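PDB 5O2X: glycoside hydrolase family 61 from Trichoderma reesei QM6a, which is a copper-dependent lytic polysaccharide monooxygenase of family AA9 that probably cleaves cellulose oxidatively at glycosidic bonds. Local coordinates for residues 44-56 and 195-207. Residues are numbered along the deposited sequence; the frame is centred on the assembly and turned at random. Where two conformers were deposited one is given.
With MAN (alpha-D-mannopyranose), chain E; MAN (alpha-D-mannopyranose), chain F.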
ATOM      1  N   VAL A  44       8.390   3.991  -8.186  1.00  4.27           N
ATOM      2  CA  VAL A  44       8.198   5.408  -8.484  1.00  4.46           C
ATOM      3  C   VAL A  44       9.217   6.194  -7.686  1.00  4.45           C
ATOM      4  O   VAL A  44       9.393   5.951  -6.482  1.00  5.29           O
ATOM      5  CB  VAL A  44       6.747   5.849  -8.155  1.00  4.54           C
ATOM      6  CG1 VAL A  44       6.550   7.305  -8.536  1.00  4.96           C
ATOM      7  CG2 VAL A  44       5.732   4.965  -8.839  1.00  5.20           C
ATOM      8  N   SER A  45       9.927   7.110  -8.341  0.95  4.68           N
ATOM      9  CA  SER A  45      10.976   7.878  -7.704  0.95  4.97           C
ATOM     10  C   SER A  45      10.464   9.228  -7.233  0.95  4.57           C
ATOM     11  O   SER A  45       9.407   9.709  -7.662  0.95  4.73           O
ATOM     12  CB  SER A  45      12.121   8.126  -8.716  0.95  5.96           C
ATOM     13  OG  SER A  45      12.744   6.949  -9.124  0.95  6.23           O
ATOM     14  N   PRO A  46      11.259   9.934  -6.397  1.00  4.70           N
ATOM     15  CA  PRO A  46      10.856  11.262  -5.925  1.00  4.89           C
ATOM     16  C   PRO A  46      10.581  12.277  -7.029  1.00  5.25           C
ATOM     17  O   PRO A  46       9.749  13.162  -6.832  1.00  5.45           O
ATOM     18  CB  PRO A  46      12.015  11.677  -4.999  1.00  5.23           C
ATOM     19  CG  PRO A  46      12.503  10.370  -4.451  1.00  5.36           C
ATOM     20  CD  PRO A  46      12.413   9.411  -5.624  1.00  5.15           C
ATOM     21  N   ASP A  47      11.248  12.154  -8.173  1.00  5.57           N
ATOM     22  CA  ASP A  47      10.984  13.046  -9.281  0.75  6.14           C
ATOM     23  C   ASP A  47       9.603  12.816  -9.919  1.00  5.86           C
ATOM     24  O   ASP A  47       9.227  13.590 -10.790  1.00  7.32           O
ATOM     25  CB  ASP A  47      12.126  13.076 -10.314  0.75  7.96           C
ATOM     26  CG  ASP A  47      12.301  11.755 -11.094  0.75  9.72           C
ATOM     27  OD1 ASP A  47      11.536  10.835 -10.917  0.75 11.75           O
ATOM     28  OD2 ASP A  47      13.280  11.592 -11.843  0.75 16.67           O
ATOM     29  N   ALA A  48       8.844  11.850  -9.414  1.00  5.27           N
ATOM     30  CA  ALA A  48       7.472  11.626  -9.803  1.00  5.25           C
ATOM     31  C   ALA A  48       6.499  11.746  -8.641  1.00  5.03           C
ATOM     32  O   ALA A  48       5.317  11.422  -8.794  1.00  5.43           O
ATOM     33  CB  ALA A  48       7.328  10.295 -10.542  1.00  5.33           C
ATOM     34  N   TYR A  49       6.946  12.287  -7.517  1.00  4.88           N
ATOM     35  CA  TYR A  49       6.037  12.436  -6.379  1.00  4.77           C
ATOM     36  C   TYR A  49       4.909  13.436  -6.632  1.00  4.71           C
ATOM     37  O   TYR A  49       3.879  13.373  -5.963  1.00  5.03           O
ATOM     38  CB  TYR A  49       6.796  12.883  -5.136  1.00  4.70           C
ATOM     39  CG  TYR A  49       7.608  11.828  -4.427  1.00  4.43           C
ATOM     40  CD1 TYR A  49       7.555  10.466  -4.733  1.00  4.42           C
ATOM     41  CD2 TYR A  49       8.464  12.226  -3.404  1.00  4.66           C
ATOM     42  CE1 TYR A  49       8.299   9.531  -4.015  1.00  4.45           C
ATOM     43  CE2 TYR A  49       9.195  11.299  -2.672  1.00  4.62           C
ATOM     44  CZ  TYR A  49       9.079   9.959  -2.948  1.00  4.41           C
ATOM     45  OH  TYR A  49       9.809   9.082  -2.187  1.00  4.95           O
ATOM     46  N   GLN A  50       5.125  14.384  -7.561  1.00  4.89           N
ATOM     47  CA  GLN A  50       4.109  15.344  -7.920  1.00  5.21           C
ATOM     48  C   GLN A  50       3.419  14.990  -9.242  1.00  5.64           C
ATOM     49  O   GLN A  50       2.736  15.815  -9.815  1.00  7.35           O
ATOM     50  CB  GLN A  50       4.652  16.779  -7.878  1.00  5.76           C
ATOM     51  CG  GLN A  50       4.590  17.389  -6.454  1.00  6.29           C
ATOM     52  CD  GLN A  50       5.505  16.726  -5.435  1.00  6.09           C
ATOM     53  OE1 GLN A  50       6.722  16.860  -5.523  1.00  7.32           O
ATOM     54  NE2 GLN A  50       4.918  16.032  -4.471  1.00  6.18           N
ATOM     55  N   ASN A  51       3.603  13.739  -9.691  1.00  5.45           N
ATOM     56  CA  ASN A  51       3.074  13.182 -10.932  0.70  6.15           C
ATOM     57  C   ASN A  51       2.030  12.147 -10.573  1.00  5.48           C
ATOM     58  O   ASN A  51       2.157  11.482  -9.541  1.00  5.16           O
ATOM     59  CB  ASN A  51       4.247  12.474 -11.664  0.70  7.77           C
ATOM     60  CG  ASN A  51       3.835  11.864 -12.993  0.70  9.29           C
ATOM     61  OD1 ASN A  51       3.338  10.677 -13.131  0.70  8.17           O
ATOM     62  ND2 ASN A  51       3.975  12.669 -14.022  0.70 11.82           N
ATOM     63  N   PRO A  52       1.038  11.894 -11.444  1.00  6.03           N
ATOM     64  CA  PRO A  52       0.031  10.889 -11.159  0.54  5.86           C
ATOM     65  C   PRO A  52       0.564   9.499 -10.870  1.00  5.00           C
ATOM     66  O   PRO A  52      -0.139   8.707 -10.221  1.00  4.86           O
ATOM     67  CB  PRO A  52      -0.845  10.916 -12.432  0.54  6.79           C
ATOM     68  CG  PRO A  52      -0.023  11.588 -13.498  0.54  7.35           C
ATOM     69  CD  PRO A  52       0.790  12.564 -12.746  0.54  6.98           C
ATOM     70  N   ASP A  53       1.741   9.167 -11.346  1.00  4.91           N
ATOM     71  CA  ASP A  53       2.303   7.825 -11.087  1.00  4.68           C
ATOM     72  C   ASP A  53       2.410   7.486  -9.612  1.00  4.34           C
ATOM     73  O   ASP A  53       2.375   6.313  -9.257  1.00  4.41           O
ATOM     74  CB  ASP A  53       3.693   7.695 -11.741  1.00  4.97           C
ATOM     75  CG  ASP A  53       3.651   7.519 -13.244  1.00  5.81           C
ATOM     76  OD1 ASP A  53       2.564   7.335 -13.832  1.00  6.27           O
ATOM     77  OD2 ASP A  53       4.777   7.560 -13.824  1.00  6.94           O
ATOM     78  N   ILE A  54       2.615   8.478  -8.733  1.00  4.41           N
ATOM     79  CA  ILE A  54       2.766   8.132  -7.301  1.00  4.26           C
ATOM     80  C   ILE A  54       1.466   7.624  -6.704  1.00  4.24           C
ATOM     81  O   ILE A  54       1.496   6.965  -5.648  1.00  4.65           O
ATOM     82  CB  ILE A  54       3.284   9.354  -6.511  1.00  4.44           C
ATOM     83  CG1 ILE A  54       3.786   8.969  -5.114  1.00  4.77           C
ATOM     84  CG2 ILE A  54       2.222  10.462  -6.397  1.00  4.85           C
ATOM     85  CD1 ILE A  54       4.853   7.893  -5.064  1.00  5.01           C
ATOM     86  N   ILE A  55       0.319   7.905  -7.331  1.00  4.15           N
ATOM     87  CA  ILE A  55      -0.955   7.590  -6.685  1.00  4.46           C
ATOM     88  C   ILE A  55      -1.133   6.094  -6.540  1.00  4.30           C
ATOM     89  O   ILE A  55      -1.317   5.558  -5.446  1.00  4.37           O
ATOM     90  CB  ILE A  55      -2.113   8.249  -7.457  1.00  4.82           C
ATOM     91  CG1 ILE A  55      -1.937   9.789  -7.532  1.00  5.51           C
ATOM     92  CG2 ILE A  55      -3.428   7.881  -6.807  1.00  5.70           C
ATOM     93  CD1 ILE A  55      -2.828  10.424  -8.578  1.00  5.91           C
ATOM     94  N   CYS A  56      -1.076   5.372  -7.666  1.00  4.20           N
ATOM     95  CA  CYS A  56      -1.291   3.929  -7.743  1.00  4.15           C
ATOM     96  C   CYS A  56      -0.243   3.235  -8.632  1.00  3.84           C
ATOM     97  O   CYS A  56      -0.487   2.141  -9.152  1.00  4.15           O
ATOM     98  CB  CYS A  56      -2.705   3.593  -8.195  1.00  4.29           C
ATOM     99  SG  CYS A  56      -3.974   4.006  -6.963  1.00  4.67           S
ATOM    100  N   GLY A 195      -2.884  12.260  -3.459  1.00  4.77           N
ATOM    101  CA  GLY A 195      -1.685  11.453  -3.693  1.00  4.89           C
ATOM    102  C   GLY A 195      -0.464  12.235  -4.083  1.00  4.53           C
ATOM    103  O   GLY A 195       0.627  11.948  -3.559  1.00  4.96           O
ATOM    104  N   THR A 196      -0.613  13.244  -4.952  1.00  4.79           N
ATOM    105  CA  THR A 196       0.550  14.010  -5.400  1.00  4.86           C
ATOM    106  C   THR A 196       1.016  15.075  -4.392  1.00  5.00           C
ATOM    107  O   THR A 196       1.993  15.773  -4.680  1.00  5.95           O
ATOM    108  CB  THR A 196       0.286  14.652  -6.774  1.00  5.66           C
ATOM    109  OG1 THR A 196      -0.832  15.542  -6.656  1.00  5.99           O
ATOM    110  CG2 THR A 196       0.067  13.623  -7.822  1.00  6.28           C
ATOM    111  N   ASP A 197       0.336  15.151  -3.252  1.00  5.16           N
ATOM    112  CA  ASP A 197       0.770  15.995  -2.141  1.00  5.39           C
ATOM    113  C   ASP A 197       1.324  15.178  -0.985  1.00  5.36           C
ATOM    114  O   ASP A 197       1.783  15.772  -0.006  1.00  6.69           O
ATOM    115  CB  ASP A 197      -0.399  16.839  -1.637  1.00  5.91           C
ATOM    116  CG  ASP A 197      -0.811  17.930  -2.615  1.00  6.73           C
ATOM    117  OD1 ASP A 197      -0.044  18.409  -3.454  1.00  9.14           O
ATOM    118  OD2 ASP A 197      -2.010  18.310  -2.498  1.00  7.93           O
ATOM    119  N   LEU A 198       1.363  13.846  -1.070  1.00  4.71           N
ATOM    120  CA  LEU A 198       1.818  13.054   0.065  1.00  4.89           C
ATOM    121  C   LEU A 198       3.287  13.311   0.395  1.00  4.75           C
ATOM    122  O   LEU A 198       3.637  13.477   1.557  1.00  5.64           O
ATOM    123  CB  LEU A 198       1.637  11.547  -0.209  1.00  5.04           C
ATOM    124  CG  LEU A 198       0.204  11.068  -0.224  1.00  5.20           C
ATOM    125  CD1 LEU A 198       0.156   9.643  -0.761  1.00  5.72           C
ATOM    126  CD2 LEU A 198      -0.437  11.131   1.163  1.00  6.41           C
ATOM    127  N   TYR A 199       4.162  13.270  -0.613  1.00  4.67           N
ATOM    128  CA  TYR A 199       5.607  13.168  -0.401  1.00  4.60           C
ATOM    129  C   TYR A 199       6.361  14.216  -1.223  1.00  4.70           C
ATOM    130  O   TYR A 199       5.945  14.572  -2.316  1.00  5.25           O
ATOM    131  CB  TYR A 199       6.095  11.806  -0.882  1.00  5.14           C
ATOM    132  CG  TYR A 199       5.385  10.635  -0.258  1.00  4.57           C
ATOM    133  CD1 TYR A 199       5.126  10.561   1.114  1.00  4.58           C
ATOM    134  CD2 TYR A 199       4.973   9.576  -1.030  1.00  4.90           C
ATOM    135  CE1 TYR A 199       4.513   9.459   1.659  1.00  4.65           C
ATOM    136  CE2 TYR A 199       4.370   8.479  -0.488  1.00  5.00           C
ATOM    137  CZ  TYR A 199       4.147   8.395   0.871  1.00  4.56           C
ATOM    138  OH  TYR A 199       3.572   7.311   1.465  1.00  5.00           O
ATOM    139  N   HIS A 200       7.490  14.632  -0.670  1.00  4.93           N
ATOM    140  CA  HIS A 200       8.401  15.506  -1.363  1.00  5.27           C
ATOM    141  C   HIS A 200       9.815  14.952  -1.309  1.00  5.35           C
ATOM    142  O   HIS A 200      10.191  14.289  -0.337  1.00  5.30           O
ATOM    143  CB  HIS A 200       8.356  16.950  -0.834  1.00  7.33           C
ATOM    144  CG  HIS A 200       7.087  17.622  -1.238  1.00 10.01           C
ATOM    145  ND1 HIS A 200       5.884  17.433  -0.609  1.00 11.88           N
ATOM    146  CD2 HIS A 200       6.835  18.400  -2.312  1.00 13.01           C
ATOM    147  CE1 HIS A 200       4.927  18.076  -1.275  1.00 14.11           C
ATOM    148  NE2 HIS A 200       5.497  18.703  -2.287  1.00 15.69           N
ATOM    149  N   ALA A 201      10.606  15.273  -2.317  1.00  5.66           N
ATOM    150  CA  ALA A 201      11.935  14.717  -2.496  1.00  5.91           C
ATOM    151  C   ALA A 201      12.907  15.107  -1.392  1.00  5.84           C
ATOM    152  O   ALA A 201      13.934  14.440  -1.234  1.00  7.63           O
ATOM    153  CB  ALA A 201      12.515  15.163  -3.834  1.00  6.81           C
ATOM    154  N   THR A 202      12.626  16.164  -0.648  1.00  5.84           N
ATOM    155  CA  THR A 202      13.479  16.600   0.461  1.00  6.86           C
ATOM    156  C   THR A 202      12.926  16.184   1.828  1.00  6.08           C
ATOM    157  O   THR A 202      13.499  16.591   2.847  1.00  7.24           O
ATOM    158  CB  THR A 202      13.603  18.118   0.439  1.00 10.51           C
ATOM    159  OG1 THR A 202      12.268  18.649   0.537  1.00 12.48           O
ATOM    160  CG2 THR A 202      14.310  18.611  -0.833  1.00 13.00           C
ATOM    161  N   ASP A 203      11.842  15.426   1.897  1.00  5.55           N
ATOM    162  CA  ASP A 203      11.300  15.065   3.202  1.00  5.47           C
ATOM    163  C   ASP A 203      12.337  14.298   4.002  1.00  5.52           C
ATOM    164  O   ASP A 203      13.163  13.551   3.451  1.00  5.42           O
ATOM    165  CB  ASP A 203      10.060  14.185   3.042  1.00  5.88           C
ATOM    166  CG  ASP A 203       8.813  14.951   2.585  1.00  7.49           C
ATOM    167  OD1 ASP A 203       8.832  16.194   2.591  1.00  9.46           O
ATOM    168  OD2 ASP A 203       7.845  14.270   2.185  1.00  8.50           O
ATOM    169  N   PRO A 204      12.301  14.421   5.339  1.00  5.82           N
ATOM    170  CA  PRO A 204      13.346  13.781   6.167  1.00  6.37           C
ATOM    171  C   PRO A 204      13.359  12.268   6.119  1.00  5.99           C
ATOM    172  O   PRO A 204      14.412  11.679   6.395  1.00  6.81           O
ATOM    173  CB  PRO A 204      13.053  14.337   7.574  1.00  8.61           C
ATOM    174  CG  PRO A 204      11.628  14.734   7.518  1.00  9.09           C
ATOM    175  CD  PRO A 204      11.385  15.263   6.147  1.00  6.54           C
ATOM    176  N   GLY A 205      12.246  11.647   5.772  1.00  5.64           N
ATOM    177  CA  GLY A 205      12.204  10.202   5.596  1.00  5.50           C
ATOM    178  C   GLY A 205      12.355   9.727   4.161  1.00  4.87           C
ATOM    179  O   GLY A 205      12.242   8.542   3.873  1.00  5.69           O
ATOM    180  N   VAL A 206      12.629  10.664   3.254  1.00  5.01           N
ATOM    181  CA  VAL A 206      12.846  10.401   1.815  1.00  5.00           C
ATOM    182  C   VAL A 206      14.316  10.578   1.449  1.00  4.73           C
ATOM    183  O   VAL A 206      14.882   9.717   0.796  1.00  5.23           O
ATOM    184  CB  VAL A 206      11.941  11.297   0.951  1.00  5.14           C
ATOM    185  CG1 VAL A 206      12.326  11.192  -0.535  1.00  5.38           C
ATOM    186  CG2 VAL A 206      10.482  10.934   1.163  1.00  5.50           C
ATOM    187  N   LEU A 207      14.887  11.711   1.850  1.00  5.10           N
ATOM    188  CA  LEU A 207      16.297  12.017   1.586  1.00  5.23           C
ATOM    189  C   LEU A 207      17.012  11.757   2.914  1.00  5.44           C
ATOM    190  O   LEU A 207      16.989  12.599   3.821  1.00  6.55           O
ATOM    191  CB  LEU A 207      16.438  13.458   1.079  1.00  5.50           C
ATOM    192  CG  LEU A 207      17.872  13.887   0.794  1.00  6.16           C
ATOM    193  CD1 LEU A 207      18.516  13.025  -0.274  1.00  7.23           C
ATOM    194  CD2 LEU A 207      17.888  15.336   0.374  1.00  7.22           C
TER
HETATM  195  C1  MAN E 304      -0.450  16.879  -6.927  0.75  5.55           C
HETATM  196  C2  MAN E 304      -1.584  17.793  -6.548  0.75  6.62           C
HETATM  197  C3  MAN E 304      -2.776  17.497  -7.496  0.75  7.41           C
HETATM  198  C4  MAN E 304      -2.393  17.528  -8.981  0.75  8.27           C
HETATM  199  C5  MAN E 304      -1.156  16.694  -9.223  0.75  6.69           C
HETATM  200  C6  MAN E 304      -0.563  16.857 -10.613  0.75  6.97           C
HETATM  201  O2  MAN E 304      -1.178  19.137  -6.732  0.75  8.08           O
HETATM  202  O3  MAN E 304      -3.878  18.389  -7.254  0.75  8.79           O
HETATM  203  O4  MAN E 304      -3.443  16.962  -9.777  0.75  9.83           O
HETATM  204  O5  MAN E 304      -0.098  17.034  -8.292  0.75  6.13           O
HETATM  205  O6  MAN E 304       0.312  15.843 -10.962  0.75  6.54           O
HETATM  206  C1  MAN F 305      11.979  19.487   1.679  0.62 13.53           C
HETATM  207  C2  MAN F 305      10.464  19.543   1.963  0.62 14.88           C
HETATM  208  C3  MAN F 305       9.727  20.243   0.844  0.62 16.41           C
HETATM  209  C4  MAN F 305      10.347  21.599   0.647  0.62 16.24           C
HETATM  210  C5  MAN F 305      11.828  21.442   0.353  0.62 16.19           C
HETATM  211  C6  MAN F 305      12.465  22.808   0.132  0.62 17.19           C
HETATM  212  O2  MAN F 305      10.168  20.250   3.176  0.62 18.42           O
HETATM  213  O3  MAN F 305       8.327  20.347   1.134  0.62 20.47           O
HETATM  214  O4  MAN F 305       9.641  22.201  -0.439  0.62 20.26           O
HETATM  215  O5  MAN F 305      12.476  20.790   1.448  0.62 13.97           O
HETATM  216  O6  MAN F 305      13.856  22.646  -0.172  0.62 20.85           O
HETATM  217  O   HOH W   1       3.405  12.477  -3.302  0.93  4.89           O
HETATM  218  O   HOH W   2       9.222  16.572  -4.505  0.76  7.19           O
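Two loops of the AA9 domain, one leading into the short helix 53-56 and the other following strand 193-194, are joined where the Gln50 side chain reaches across to the backbone of 195-207. Bent at chi2 (66°), it comes back between two carbonyls: Gln50 NE2 donates to Tyr199 O at 2.8 Å and to Thr196 O at 2.9 Å. Both acceptors lie in the amide plane, one for each N-H, and the near-straight bonds fix the rotation of the amide about its CG-CD bond. OE1 takes a bond from water 2, which in turn accepts from Ala201 N. The His200 ring lies nearly parallel to this amide, planes 12° apart, with NE2 of Gln50 over one face and O3 of the Thr202-linked mannose (chain F) over the other. Cut back to an alanine here, the side chain would no longer reach either carbonyl, and Thr196 O and Tyr199 O would probably lose the donor they share, the His200 ring its cover on that side.

Nearer the immunoglobulin-like beta-sandwich of the family, the Tyr49 ring is held between Pro46 CA on one face and Tyr199 CB on the other, the latter 3.7 Å from the ring centroid in a CH-pi contact, while Tyr199 turns its ring edge toward Tyr49. Their hydroxyls bond to strand residues Asn173 and Glu158, respectively. Thr196 OG1 is O-mannosylated, and O6 of that mannose (chain E) donates to Gln50 O at 2.7 Å.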